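Local coordinates for protein SusD homolog (Bacteroides thetaiotaomicron, PDB 4MRU) that probably binds glycans, mucin O-glycans among them, as a SusD-like lipoprotein of the bacterial outer membrane, at residues G51-G56 against M294-N299; D154-M159 against V500-K505; A207-Y212 against S430-R435; C266-N269 against P274-D277. All blocks are in the same frame, centred on the assembly; numbering follows the deposited sequence. Where two conformers were deposited one is given.

Interaction 1: residues G51-G56 against M294-N299. With EDO (1,2-ethanediol), chain K.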
loop_
_atom_site.group_PDB
_atom_site.type_symbol
_atom_site.label_atom_id
_atom_site.label_comp_id
_atom_site.label_asym_id
_atom_site.label_seq_id
_atom_site.Cartn_x
_atom_site.Cartn_y
_atom_site.Cartn_z
ATOM N N GLY A 51 -3.268 -6.486 3.414
ATOM C CA GLY A 51 -2.026 -5.819 3.094
ATOM C C GLY A 51 -0.863 -6.432 3.861
ATOM O O GLY A 51 0.208 -6.668 3.316
ATOM N N GLY A 52 -1.086 -6.691 5.144
ATOM C CA GLY A 52 -0.038 -7.210 6.005
ATOM C C GLY A 52 0.519 -8.537 5.551
ATOM O O GLY A 52 1.749 -8.710 5.460
ATOM N N SER A 53 -0.354 -9.484 5.262
ATOM C CA SER A 53 0.095 -10.794 4.836
ATOM C C SER A 53 0.722 -10.759 3.432
ATOM O O SER A 53 1.727 -11.415 3.174
ATOM C CB SER A 53 -1.065 -11.831 4.846
ATOM O OG SER A 53 -1.596 -11.972 6.144
ATOM N N TYR A 54 0.132 -10.017 2.516
ATOM C CA TYR A 54 0.576 -10.124 1.136
ATOM C C TYR A 54 1.805 -9.236 0.844
ATOM O O TYR A 54 2.413 -9.371 -0.198
ATOM C CB TYR A 54 -0.591 -9.815 0.220
ATOM C CG TYR A 54 -1.812 -10.727 0.453
ATOM C CD1 TYR A 54 -1.657 -12.014 0.979
ATOM C CD2 TYR A 54 -3.085 -10.336 0.081
ATOM C CE1 TYR A 54 -2.748 -12.848 1.179
ATOM C CE2 TYR A 54 -4.185 -11.173 0.258
ATOM C CZ TYR A 54 -4.013 -12.428 0.807
ATOM O OH TYR A 54 -5.066 -13.262 1.009
ATOM N N ALA A 55 2.134 -8.310 1.748
ATOM C CA ALA A 55 3.330 -7.498 1.615
ATOM C C ALA A 55 4.501 -8.112 2.399
ATOM O O ALA A 55 5.595 -7.549 2.428
ATOM C CB ALA A 55 3.059 -6.075 2.101
ATOM N N GLY A 56 4.277 -9.221 3.086
ATOM C CA GLY A 56 5.352 -9.780 3.926
ATOM C C GLY A 56 5.635 -8.980 5.169
ATOM O O GLY A 56 6.741 -9.061 5.747
HETATM N N MSE A 294 7.553 -13.810 12.179
HETATM C CA MSE A 294 6.755 -15.017 12.066
HETATM C C MSE A 294 6.567 -15.370 10.600
HETATM O O MSE A 294 6.298 -14.510 9.767
HETATM C CB MSE A 294 5.402 -14.751 12.748
HETATM C CG MSE A 294 4.443 -15.940 12.792
HETATM SE SE MSE A 294 2.545 -15.316 12.808
HETATM C CE MSE A 294 2.703 -13.937 14.171
ATOM N N ARG A 295 6.678 -16.643 10.280
ATOM C CA ARG A 295 6.427 -17.098 8.915
ATOM C C ARG A 295 4.990 -16.794 8.539
ATOM O O ARG A 295 4.083 -17.122 9.268
ATOM C CB ARG A 295 6.710 -18.582 8.755
ATOM C CG ARG A 295 6.665 -19.109 7.313
ATOM C CD ARG A 295 7.894 -18.695 6.498
ATOM N NE ARG A 295 7.764 -19.227 5.184
ATOM C CZ ARG A 295 8.188 -20.425 4.819
ATOM N NH1 ARG A 295 8.853 -21.236 5.682
ATOM N NH2 ARG A 295 7.953 -20.828 3.586
ATOM N N ILE A 296 4.787 -16.181 7.386
ATOM C CA ILE A 296 3.426 -15.886 6.910
ATOM C C ILE A 296 2.866 -17.040 6.080
ATOM O O ILE A 296 3.531 -17.522 5.187
ATOM C CB ILE A 296 3.398 -14.587 6.082
ATOM C CG1 ILE A 296 3.781 -13.429 6.989
ATOM C CG2 ILE A 296 2.025 -14.359 5.442
ATOM C CD1 ILE A 296 4.098 -12.163 6.254
ATOM N N GLY A 297 1.642 -17.442 6.401
ATOM C CA GLY A 297 0.979 -18.567 5.730
ATOM C C GLY A 297 1.220 -19.949 6.326
ATOM O O GLY A 297 1.702 -20.863 5.646
ATOM N N ILE A 298 0.837 -20.094 7.585
ATOM C CA ILE A 298 1.064 -21.259 8.357
ATOM C C ILE A 298 -0.170 -21.555 9.213
ATOM O O ILE A 298 -1.004 -20.696 9.351
ATOM C CB ILE A 298 2.237 -21.049 9.320
ATOM C CG1 ILE A 298 1.949 -19.891 10.272
ATOM C CG2 ILE A 298 3.545 -20.823 8.539
ATOM C CD1 ILE A 298 2.903 -19.777 11.442
ATOM N N ASN A 299 -0.227 -22.764 9.783
ATOM C CA ASN A 299 -1.159 -23.127 10.845
ATOM C C ASN A 299 -0.308 -23.608 12.009
ATOM O O ASN A 299 0.037 -24.771 12.088
ATOM C CB ASN A 299 -2.154 -24.209 10.398
ATOM C CG ASN A 299 -3.134 -23.761 9.292
ATOM O OD1 ASN A 299 -3.676 -24.602 8.585
ATOM N ND2 ASN A 299 -3.405 -22.507 9.199
HETATM C C1 EDO K . 7.788 -25.649 5.271
HETATM O O1 EDO K . 8.202 -25.626 3.867
HETATM C C2 EDO K . 8.771 -25.043 6.303
HETATM O O2 EDO K . 9.762 -24.122 5.757
#
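I296 pushes its side chain against the end of helix 40-54, where S53 and G56 belong to a Schellman motif. The helix reverses out of its last turn at G56, whose phi of 72° suits a glycine, and the weak bond from G56 N to S53 O, 3.4 Å long, is part of that closure. The CB of I296 aims at this helix end, and the two branches divide the surface between them. CG2 lies anti to the backbone N (chi1 -64°, measured to CG1) and settles beside S53, 3.7 Å from S53 O and 4.0 Å from S53 CB. CG1 carries the other branch onward, and with chi2 extended at 167° the terminal CD1 reaches G56, the residue where the chain leaves the helix: it stands 3.6 Å from G56 CA, while G52 O is a more distant neighbour at 4.3 Å. One methyl is thus laid along the last turn and the other against the residue that leaves it, a purely van der Waals fit between buried groups. The hydroxyl of S53 takes no part in it; S53 OG is bonded to M49 O one turn earlier in the same helix.

The loop bearing I296 is fixed by other parts of the chain. G297 makes backbone bonds with V446 and V447, and the guanidinium of R295 reaches Y388 O and P444 O. At the edge of that guanidinium, near its plane, R295 NH1 also donates to O2 of a 1,2-ethanediol, probably from the crystallisation liquor, over 3.0 Å.

Interaction 2: residues D154-M159 against V500-K505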
loop_
_atom_site.group_PDB
_atom_site.type_symbol
_atom_site.label_atom_id
_atom_site.label_comp_id
_atom_site.label_asym_id
_atom_site.label_seq_id
_atom_site.Cartn_x
_atom_site.Cartn_y
_atom_site.Cartn_z
ATOM N N ASP A 154 -10.650 1.692 -17.164
ATOM C CA ASP A 154 -11.571 2.839 -17.133
ATOM C C ASP A 154 -11.581 3.517 -15.777
ATOM O O ASP A 154 -11.738 4.756 -15.697
ATOM C CB ASP A 154 -12.989 2.429 -17.527
ATOM C CG ASP A 154 -13.124 2.162 -19.039
ATOM O OD1 ASP A 154 -12.264 2.561 -19.842
ATOM O OD2 ASP A 154 -14.124 1.575 -19.409
ATOM N N VAL A 155 -11.388 2.755 -14.709
ATOM C CA VAL A 155 -11.241 3.418 -13.422
ATOM C C VAL A 155 -10.008 4.337 -13.402
ATOM O O VAL A 155 -10.121 5.494 -12.989
ATOM C CB VAL A 155 -11.170 2.434 -12.263
ATOM C CG1 VAL A 155 -10.955 3.180 -10.967
ATOM C CG2 VAL A 155 -12.475 1.658 -12.164
ATOM N N TYR A 156 -8.834 3.818 -13.791
ATOM C CA TYR A 156 -7.602 4.619 -13.783
ATOM C C TYR A 156 -7.740 5.840 -14.689
ATOM O O TYR A 156 -7.402 6.953 -14.296
ATOM C CB TYR A 156 -6.409 3.759 -14.190
ATOM C CG TYR A 156 -5.643 3.210 -13.027
ATOM C CD1 TYR A 156 -6.073 2.076 -12.329
ATOM C CD2 TYR A 156 -4.477 3.833 -12.580
ATOM C CE1 TYR A 156 -5.333 1.601 -11.245
ATOM C CE2 TYR A 156 -3.776 3.372 -11.480
ATOM C CZ TYR A 156 -4.212 2.261 -10.811
ATOM O OH TYR A 156 -3.466 1.784 -9.733
HETATM N N MSE A 157 -8.311 5.683 -15.872
HETATM C CA MSE A 157 -8.365 6.836 -16.795
HETATM C C MSE A 157 -9.302 7.905 -16.237
HETATM O O MSE A 157 -9.031 9.115 -16.359
HETATM C CB MSE A 157 -8.771 6.376 -18.182
HETATM C CG MSE A 157 -7.669 5.525 -18.857
HETATM SE SE MSE A 157 -5.790 5.760 -18.244
HETATM C CE MSE A 157 -5.631 3.818 -18.007
ATOM N N ARG A 158 -10.392 7.496 -15.599
ATOM C CA ARG A 158 -11.316 8.431 -15.008
ATOM C C ARG A 158 -10.680 9.119 -13.803
ATOM O O ARG A 158 -10.787 10.325 -13.653
ATOM C CB ARG A 158 -12.651 7.731 -14.648
ATOM C CG ARG A 158 -13.692 8.659 -14.000
ATOM C CD ARG A 158 -14.129 9.811 -14.903
ATOM N NE ARG A 158 -15.169 9.387 -15.816
ATOM C CZ ARG A 158 -16.474 9.476 -15.564
ATOM N NH1 ARG A 158 -16.920 10.002 -14.428
ATOM N NH2 ARG A 158 -17.346 9.036 -16.457
HETATM N N MSE A 159 -9.961 8.373 -12.964
HETATM C CA MSE A 159 -9.210 8.977 -11.869
HETATM C C MSE A 159 -8.213 10.008 -12.369
HETATM O O MSE A 159 -8.092 11.095 -11.794
HETATM C CB MSE A 159 -8.488 7.869 -11.043
HETATM C CG MSE A 159 -9.516 7.037 -10.277
HETATM SE SE MSE A 159 -8.516 5.616 -9.325
HETATM C CE MSE A 159 -9.953 5.182 -8.118
ATOM N N VAL A 500 -5.071 -8.682 -12.176
ATOM C CA VAL A 500 -5.725 -7.423 -12.538
ATOM C C VAL A 500 -5.048 -6.847 -13.786
ATOM O O VAL A 500 -3.914 -7.214 -14.110
ATOM C CB VAL A 500 -5.749 -6.383 -11.370
ATOM C CG1 VAL A 500 -6.362 -7.014 -10.094
ATOM C CG2 VAL A 500 -4.385 -5.846 -11.081
ATOM N N TRP A 501 -5.718 -5.871 -14.410
ATOM C CA TRP A 501 -5.283 -5.371 -15.724
ATOM C C TRP A 501 -3.843 -4.850 -15.755
ATOM O O TRP A 501 -3.137 -5.120 -16.707
ATOM C CB TRP A 501 -6.263 -4.287 -16.223
ATOM C CG TRP A 501 -5.773 -3.521 -17.417
ATOM C CD1 TRP A 501 -5.686 -3.957 -18.699
ATOM C CD2 TRP A 501 -5.327 -2.168 -17.418
ATOM N NE1 TRP A 501 -5.191 -2.956 -19.508
ATOM C CE2 TRP A 501 -4.936 -1.858 -18.726
ATOM C CE3 TRP A 501 -5.203 -1.188 -16.428
ATOM C CZ2 TRP A 501 -4.469 -0.595 -19.079
ATOM C CZ3 TRP A 501 -4.696 0.068 -16.783
ATOM C CH2 TRP A 501 -4.361 0.341 -18.099
ATOM N N TRP A 502 -3.380 -4.119 -14.755
ATOM C CA TRP A 502 -2.014 -3.591 -14.834
ATOM C C TRP A 502 -0.915 -4.643 -14.542
ATOM O O TRP A 502 0.244 -4.333 -14.726
ATOM C CB TRP A 502 -1.797 -2.362 -13.934
ATOM C CG TRP A 502 -2.234 -2.436 -12.468
ATOM C CD1 TRP A 502 -3.242 -1.748 -11.913
ATOM C CD2 TRP A 502 -1.618 -3.161 -11.396
ATOM N NE1 TRP A 502 -3.336 -2.008 -10.588
ATOM C CE2 TRP A 502 -2.359 -2.906 -10.249
ATOM C CE3 TRP A 502 -0.554 -4.042 -11.316
ATOM C CZ2 TRP A 502 -2.056 -3.454 -9.024
ATOM C CZ3 TRP A 502 -0.245 -4.607 -10.080
ATOM C CH2 TRP A 502 -1.012 -4.329 -8.964
ATOM N N ASP A 503 -1.285 -5.827 -14.043
ATOM C CA ASP A 503 -0.321 -6.848 -13.619
ATOM C C ASP A 503 0.038 -7.687 -14.818
ATOM O O ASP A 503 -0.555 -8.773 -15.078
ATOM C CB ASP A 503 -0.906 -7.682 -12.468
ATOM C CG ASP A 503 0.036 -8.751 -11.955
ATOM O OD1 ASP A 503 1.184 -8.818 -12.465
ATOM O OD2 ASP A 503 -0.397 -9.523 -11.052
ATOM N N ARG A 504 0.955 -7.150 -15.616
ATOM C CA ARG A 504 1.261 -7.733 -16.935
ATOM C C ARG A 504 2.736 -8.013 -17.134
ATOM O O ARG A 504 3.126 -8.477 -18.174
ATOM C CB ARG A 504 0.801 -6.789 -18.047
ATOM C CG ARG A 504 -0.630 -6.305 -17.926
ATOM C CD ARG A 504 -1.124 -5.636 -19.223
ATOM N NE ARG A 504 -1.708 -6.630 -20.132
ATOM C CZ ARG A 504 -2.958 -7.097 -20.052
ATOM N NH1 ARG A 504 -3.793 -6.696 -19.097
ATOM N NH2 ARG A 504 -3.366 -7.997 -20.901
ATOM N N LYS A 505 3.584 -7.724 -16.158
ATOM C CA LYS A 505 5.012 -8.017 -16.331
ATOM C C LYS A 505 5.248 -9.517 -16.687
ATOM O O LYS A 505 4.730 -10.390 -16.008
ATOM C CB LYS A 505 5.771 -7.643 -15.072
ATOM C CG LYS A 505 7.273 -7.796 -15.213
ATOM C CD LYS A 505 8.018 -7.450 -13.940
ATOM C CE LYS A 505 9.501 -7.604 -14.198
ATOM N NZ LYS A 505 10.318 -7.244 -13.032
#
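Y156 and W502 bring their polar atoms close without bonding to each other: Y156 OH lies 3.9 Å from W502 NE1, and both are instead hydrogen-bonded to the same carboxylate oxygen, D123 OD1. The contact sets helix 152-173 against a type I beta turn, V500 to D503, in the C-terminal tail, within the helix-rich fold of a SusD-like protein of the TPR clan. Sharing one acceptor is consistent with the two rings being drawn together. Their planes are 77° apart in an oblique pairing, with Y156 CE1 4.0 Å from W502 CD1. At chi1 50° the CG of W502 lies between the backbone N and the carbonyl carbon, and from there the indole brings its CD1 and NE1 up to Y156. One face of that ring is covered from within the turn by V500 CG2, 3.7 Å above the plane and over its centre. A phenylalanine in place of Y156 would probably keep the ring contact but lose the hydroxyl, leaving D123 OD1 bonded to W502 NE1 without its mate from helix 152-173.

Beside this pair, M157 reaches its terminal methyl to the far rim of the W501 indole, with M157 CE 3.7 Å from W501 CH2. Two conformers were deposited for M157, so this approach describes one of them. The turn has its own fastening: R504 NH1 donates to W501 O over 2.9 Å at an N-H...O angle of 162°, in the carbonyl plane and on a lone pair.

Interaction 3: residues A207-Y212 against S430-R435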
loop_
_atom_site.group_PDB
_atom_site.type_symbol
_atom_site.label_atom_id
_atom_site.label_comp_id
_atom_site.label_asym_id
_atom_site.label_seq_id
_atom_site.Cartn_x
_atom_site.Cartn_y
_atom_site.Cartn_z
ATOM N N ALA A 207 0.706 6.529 -12.331
ATOM C CA ALA A 207 1.398 6.387 -13.620
ATOM C C ALA A 207 2.366 5.212 -13.605
ATOM O O ALA A 207 2.396 4.408 -14.541
ATOM C CB ALA A 207 2.108 7.683 -13.995
HETATM N N MSE A 208 3.196 5.090 -12.564
HETATM C CA MSE A 208 4.211 4.029 -12.541
HETATM C C MSE A 208 3.547 2.659 -12.520
HETATM O O MSE A 208 4.029 1.720 -13.144
HETATM C CB MSE A 208 5.138 4.206 -11.319
HETATM C CG MSE A 208 6.431 3.417 -11.468
HETATM SE SE MSE A 208 7.561 4.129 -12.942
HETATM C CE MSE A 208 7.685 5.975 -12.331
ATOM N N ARG A 209 2.375 2.587 -11.913
ATOM C CA ARG A 209 1.595 1.364 -11.793
ATOM C C ARG A 209 1.271 0.796 -13.154
ATOM O O ARG A 209 1.202 -0.418 -13.282
ATOM C CB ARG A 209 0.289 1.592 -11.007
ATOM C CG ARG A 209 -0.375 0.289 -10.588
ATOM C CD ARG A 209 0.154 -0.284 -9.258
ATOM N NE ARG A 209 -0.473 0.430 -8.151
ATOM C CZ ARG A 209 0.114 0.997 -7.111
ATOM N NH1 ARG A 209 1.428 0.933 -6.904
ATOM N NH2 ARG A 209 -0.671 1.613 -6.231
ATOM N N LEU A 210 1.116 1.667 -14.162
ATOM C CA LEU A 210 0.681 1.235 -15.481
ATOM C C LEU A 210 1.815 1.059 -16.504
ATOM O O LEU A 210 1.557 0.935 -17.727
ATOM C CB LEU A 210 -0.335 2.233 -16.051
ATOM C CG LEU A 210 -1.482 2.665 -15.128
ATOM C CD1 LEU A 210 -2.470 3.516 -15.910
ATOM C CD2 LEU A 210 -2.156 1.472 -14.495
ATOM N N CYS A 211 3.046 0.946 -16.023
ATOM C CA CYS A 211 4.194 0.949 -16.946
ATOM C C CYS A 211 4.292 -0.355 -17.777
ATOM O O CYS A 211 4.994 -0.392 -18.787
ATOM C CB CYS A 211 5.476 1.266 -16.185
ATOM S SG CYS A 211 6.024 -0.153 -15.210
ATOM N N TYR A 212 3.564 -1.402 -17.411
ATOM C CA TYR A 212 3.565 -2.633 -18.194
ATOM C C TYR A 212 2.314 -2.790 -19.072
ATOM O O TYR A 212 2.129 -3.857 -19.677
ATOM C CB TYR A 212 3.737 -3.865 -17.267
ATOM C CG TYR A 212 5.071 -3.881 -16.563
ATOM C CD1 TYR A 212 6.241 -4.117 -17.272
ATOM C CD2 TYR A 212 5.174 -3.723 -15.164
ATOM C CE1 TYR A 212 7.472 -4.147 -16.628
ATOM C CE2 TYR A 212 6.394 -3.750 -14.532
ATOM C CZ TYR A 212 7.544 -3.990 -15.277
ATOM O OH TYR A 212 8.761 -4.009 -14.643
ATOM N N SER A 430 2.546 -1.815 -0.941
ATOM C CA SER A 430 3.650 -2.746 -1.115
ATOM C C SER A 430 3.203 -4.026 -1.817
ATOM O O SER A 430 3.912 -4.598 -2.639
ATOM C CB SER A 430 4.280 -3.058 0.233
ATOM O OG SER A 430 5.063 -1.974 0.673
ATOM N N TRP A 431 1.986 -4.459 -1.532
ATOM C CA TRP A 431 1.445 -5.624 -2.235
ATOM C C TRP A 431 1.288 -5.321 -3.729
ATOM O O TRP A 431 1.645 -6.165 -4.569
ATOM C CB TRP A 431 0.135 -6.057 -1.597
ATOM C CG TRP A 431 -0.547 -7.207 -2.276
ATOM C CD1 TRP A 431 0.041 -8.251 -2.896
ATOM C CD2 TRP A 431 -1.960 -7.429 -2.363
ATOM N NE1 TRP A 431 -0.907 -9.121 -3.391
ATOM C CE2 TRP A 431 -2.145 -8.651 -3.072
ATOM C CE3 TRP A 431 -3.084 -6.723 -1.918
ATOM C CZ2 TRP A 431 -3.404 -9.185 -3.340
ATOM C CZ3 TRP A 431 -4.346 -7.244 -2.194
ATOM C CH2 TRP A 431 -4.493 -8.478 -2.889
ATOM N N SER A 432 0.756 -4.143 -4.051
ATOM C CA SER A 432 0.545 -3.786 -5.446
ATOM C C SER A 432 1.868 -3.720 -6.132
ATOM O O SER A 432 2.012 -4.198 -7.237
ATOM C CB SER A 432 -0.229 -2.469 -5.557
ATOM O OG SER A 432 -1.513 -2.647 -5.039
ATOM N N GLU A 433 2.862 -3.122 -5.478
ATOM C CA GLU A 433 4.159 -3.011 -6.118
ATOM C C GLU A 433 4.871 -4.360 -6.287
ATOM O O GLU A 433 5.658 -4.549 -7.223
ATOM C CB GLU A 433 5.019 -2.013 -5.330
ATOM C CG GLU A 433 4.505 -0.583 -5.536
ATOM C CD GLU A 433 4.641 -0.173 -6.991
ATOM O OE1 GLU A 433 5.747 0.292 -7.316
ATOM O OE2 GLU A 433 3.690 -0.403 -7.809
ATOM N N HIS A 434 4.628 -5.261 -5.357
ATOM C CA HIS A 434 5.144 -6.620 -5.418
ATOM C C HIS A 434 4.493 -7.383 -6.565
ATOM O O HIS A 434 5.165 -8.025 -7.358
ATOM C CB HIS A 434 4.971 -7.384 -4.072
ATOM C CG HIS A 434 5.298 -8.843 -4.180
ATOM N ND1 HIS A 434 6.586 -9.327 -4.129
ATOM C CD2 HIS A 434 4.514 -9.908 -4.466
ATOM C CE1 HIS A 434 6.582 -10.626 -4.364
ATOM N NE2 HIS A 434 5.336 -11.013 -4.534
ATOM N N ARG A 435 3.189 -7.262 -6.698
ATOM C CA ARG A 435 2.517 -7.822 -7.875
ATOM C C ARG A 435 3.038 -7.254 -9.224
ATOM O O ARG A 435 3.234 -7.987 -10.203
ATOM C CB ARG A 435 1.013 -7.616 -7.751
ATOM C CG ARG A 435 0.402 -8.482 -6.659
ATOM C CD ARG A 435 -1.111 -8.257 -6.567
ATOM N NE ARG A 435 -1.411 -6.985 -5.939
ATOM C CZ ARG A 435 -2.583 -6.345 -6.017
ATOM N NH1 ARG A 435 -3.569 -6.846 -6.725
ATOM N NH2 ARG A 435 -2.731 -5.169 -5.407
#
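The salt bridge from R209 NH1 to E433 OE2 is 2.8 Å long and joins R209 of helix 192-209 to helix 427-437. Its geometry is uneven: the acceptor lies close to the guanidinium plane, but the donor comes in above the carboxylate, 51° out of its plane, with an N-H...O angle of 145°. Each partner also has other charged contacts. R209 NH2 forms salt bridges with E429 and D123, while E433 OE1 is claimed by R436 and K419, so the pair is one link in a network of charges.

Next outward is the flat packing of the guanidinium. S432 CB sits over the centre of one face, 3.8 Å above the plane, and is the same distance from R209 CZ. The arginine reaches this place with CG starting out opposite the backbone N (chi1 -167°), and the chain then folds at chi2 and chi3. Y156 and W502 pack against the same side chain from outside the two segments. The hydroxyl on the same serine CB, S432 OG, accepts a weak bond from R435 NH2, 2.8 Å away.

A leucine replacing R209 would probably leave E433 OE2 without its bridge and take one counter-charge from E429 and D123. Acids and bases clustered in this way are likely to favour each other's charged forms, giving the two helices an electrostatic joint in the protein interior.

Interaction 4: residues C266-N269 against P274-D277. With EDO (1,2-ethanediol), chain I.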
loop_
_atom_site.group_PDB
_atom_site.type_symbol
_atom_site.label_atom_id
_atom_site.label_comp_id
_atom_site.label_asym_id
_atom_site.label_seq_id
_atom_site.Cartn_x
_atom_site.Cartn_y
_atom_site.Cartn_z
ATOM N N CYS A 266 13.915 -10.700 7.676
ATOM C CA CYS A 266 15.030 -11.283 6.946
ATOM C C CYS A 266 15.847 -10.234 6.212
ATOM O O CYS A 266 17.082 -10.231 6.276
ATOM C CB CYS A 266 14.548 -12.300 5.899
ATOM S SG CYS A 266 14.025 -13.854 6.620
ATOM N N TYR A 267 15.164 -9.340 5.498
ATOM C CA TYR A 267 15.857 -8.293 4.813
ATOM C C TYR A 267 16.538 -7.322 5.810
ATOM O O TYR A 267 17.705 -7.051 5.673
ATOM C CB TYR A 267 14.924 -7.483 3.927
ATOM C CG TYR A 267 14.539 -8.144 2.634
ATOM C CD1 TYR A 267 13.536 -9.117 2.579
ATOM C CD2 TYR A 267 15.183 -7.790 1.433
ATOM C CE1 TYR A 267 13.162 -9.689 1.389
ATOM C CE2 TYR A 267 14.828 -8.389 0.247
ATOM C CZ TYR A 267 13.841 -9.330 0.216
ATOM O OH TYR A 267 13.511 -9.862 -1.000
HETATM N N MSE A 268 15.793 -6.817 6.793
HETATM C CA MSE A 268 16.303 -5.719 7.652
HETATM C C MSE A 268 17.334 -6.238 8.651
HETATM O O MSE A 268 18.273 -5.491 8.981
HETATM C CB MSE A 268 15.167 -4.988 8.350
HETATM C CG MSE A 268 14.432 -4.083 7.379
HETATM SE SE MSE A 268 12.910 -3.188 8.227
HETATM C CE MSE A 268 13.892 -1.568 8.929
ATOM N N ASN A 269 17.223 -7.467 9.136
ATOM C CA ASN A 269 18.331 -8.069 9.917
ATOM C C ASN A 269 19.565 -8.354 9.044
ATOM O O ASN A 269 20.686 -8.137 9.472
ATOM C CB ASN A 269 17.936 -9.354 10.635
ATOM C CG ASN A 269 17.138 -9.108 11.898
ATOM O OD1 ASN A 269 16.953 -7.968 12.369
ATOM N ND2 ASN A 269 16.681 -10.176 12.470
ATOM N N PRO A 274 19.609 0.261 10.472
ATOM C CA PRO A 274 19.376 1.078 11.658
ATOM C C PRO A 274 17.903 1.489 11.914
ATOM O O PRO A 274 17.598 1.933 13.006
ATOM C CB PRO A 274 20.230 2.344 11.391
ATOM C CG PRO A 274 21.267 1.904 10.409
ATOM C CD PRO A 274 20.564 0.888 9.532
ATOM N N ARG A 275 16.987 1.312 10.968
ATOM C CA ARG A 275 15.579 1.662 11.208
ATOM C C ARG A 275 14.809 0.657 12.066
ATOM O O ARG A 275 13.638 0.900 12.416
ATOM C CB ARG A 275 14.842 1.822 9.859
ATOM C CG ARG A 275 15.283 3.050 9.109
ATOM C CD ARG A 275 14.764 3.044 7.666
ATOM N NE ARG A 275 15.489 2.080 6.851
ATOM C CZ ARG A 275 15.416 2.011 5.522
ATOM N NH1 ARG A 275 14.650 2.840 4.841
ATOM N NH2 ARG A 275 16.130 1.110 4.868
ATOM N N ARG A 276 15.412 -0.507 12.318
ATOM C CA ARG A 276 14.708 -1.576 13.021
ATOM C C ARG A 276 14.179 -1.107 14.368
ATOM O O ARG A 276 13.065 -1.438 14.708
ATOM C CB ARG A 276 15.613 -2.800 13.196
ATOM C CG ARG A 276 15.743 -3.610 11.919
ATOM C CD ARG A 276 16.785 -4.716 12.056
ATOM N NE ARG A 276 18.085 -4.161 12.363
ATOM C CZ ARG A 276 19.106 -4.856 12.868
ATOM N NH1 ARG A 276 19.000 -6.162 13.105
ATOM N NH2 ARG A 276 20.254 -4.234 13.116
ATOM N N ASP A 277 14.944 -0.311 15.103
ATOM C CA ASP A 277 14.498 0.071 16.450
ATOM C C ASP A 277 13.420 1.146 16.401
ATOM O O ASP A 277 12.827 1.445 17.416
ATOM C CB ASP A 277 15.656 0.472 17.383
ATOM C CG ASP A 277 16.187 1.863 17.137
ATOM O OD1 ASP A 277 16.131 2.342 15.991
ATOM O OD2 ASP A 277 16.630 2.494 18.124
HETATM C C1 EDO I . 16.730 -13.088 10.081
HETATM O O1 EDO I . 17.498 -12.828 11.271
HETATM C C2 EDO I . 15.525 -13.981 10.377
HETATM O O2 EDO I . 15.855 -15.281 10.957
HETATM O O HOH W 1 21.662 -8.067 12.333
#
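R276 makes the polar bond of this contact, its NH1 donating to N269 OD1 over 2.8 Å with an N-H...O angle of 161°. The amide oxygen lies at the edge of the guanidinium and near its plane, yet the donor stands above the amide's carbonyl plane; the amide and guanidinium planes are 77° apart, so the groups meet crosswise. A bend at chi3 of R276, -60°, brings the group back across the end of the preceding helix. A water adds a looser link: it donates to N269 O at 3.0 Å and accepts from R276 NH1 only weakly, at 3.4 Å. The amide nitrogen has other partners: N269 ND2 gives a nearly straight bond to a 1,2-ethanediol O1, 3.0 Å off, and another to Y291 O.

The remaining contacts are by approach alone. M268 O lies over one face of the R276 guanidinium, 3.5 Å from R276 CD. M268 CB meets R276 CG at 3.9 Å, and the tip of the selenomethionine, M268 CE, touches R275 CB at 3.6 Å, the two side chains crossing at about a right angle.

The turn itself is anchored by D273, which takes R276 NE on its backbone O and forms a salt bridge with R275. Helix 262-270 and helix 276-279 lie against each other across this short turn, with M268 and R275 resting on I421 of helix 408-423 and R275 also on F360 of helix 348-363.

Interactions 2 and 3 are the closest pair, with centres about 10 Å apart. Y156 OH touches R209 CG and W502 CH2 touches S432 O, and D123 is bonded from both sites, so helices 152-173, 192-209 and 427-437 and the C-terminal tail share one buried core. Interaction 1, centre to centre about 20 Å from interaction 3, joins it where Y54 and A55 pack on W431 and S430. Interaction 4, a local turn, touches none of the others and lies about 33 Å, centre to centre, from interaction 2. Along the chain, 1 crosses 2 and 3, 3 falls between the segments of 2, and 4 between those of all three, bringing distant sequence together in one helix-rich body.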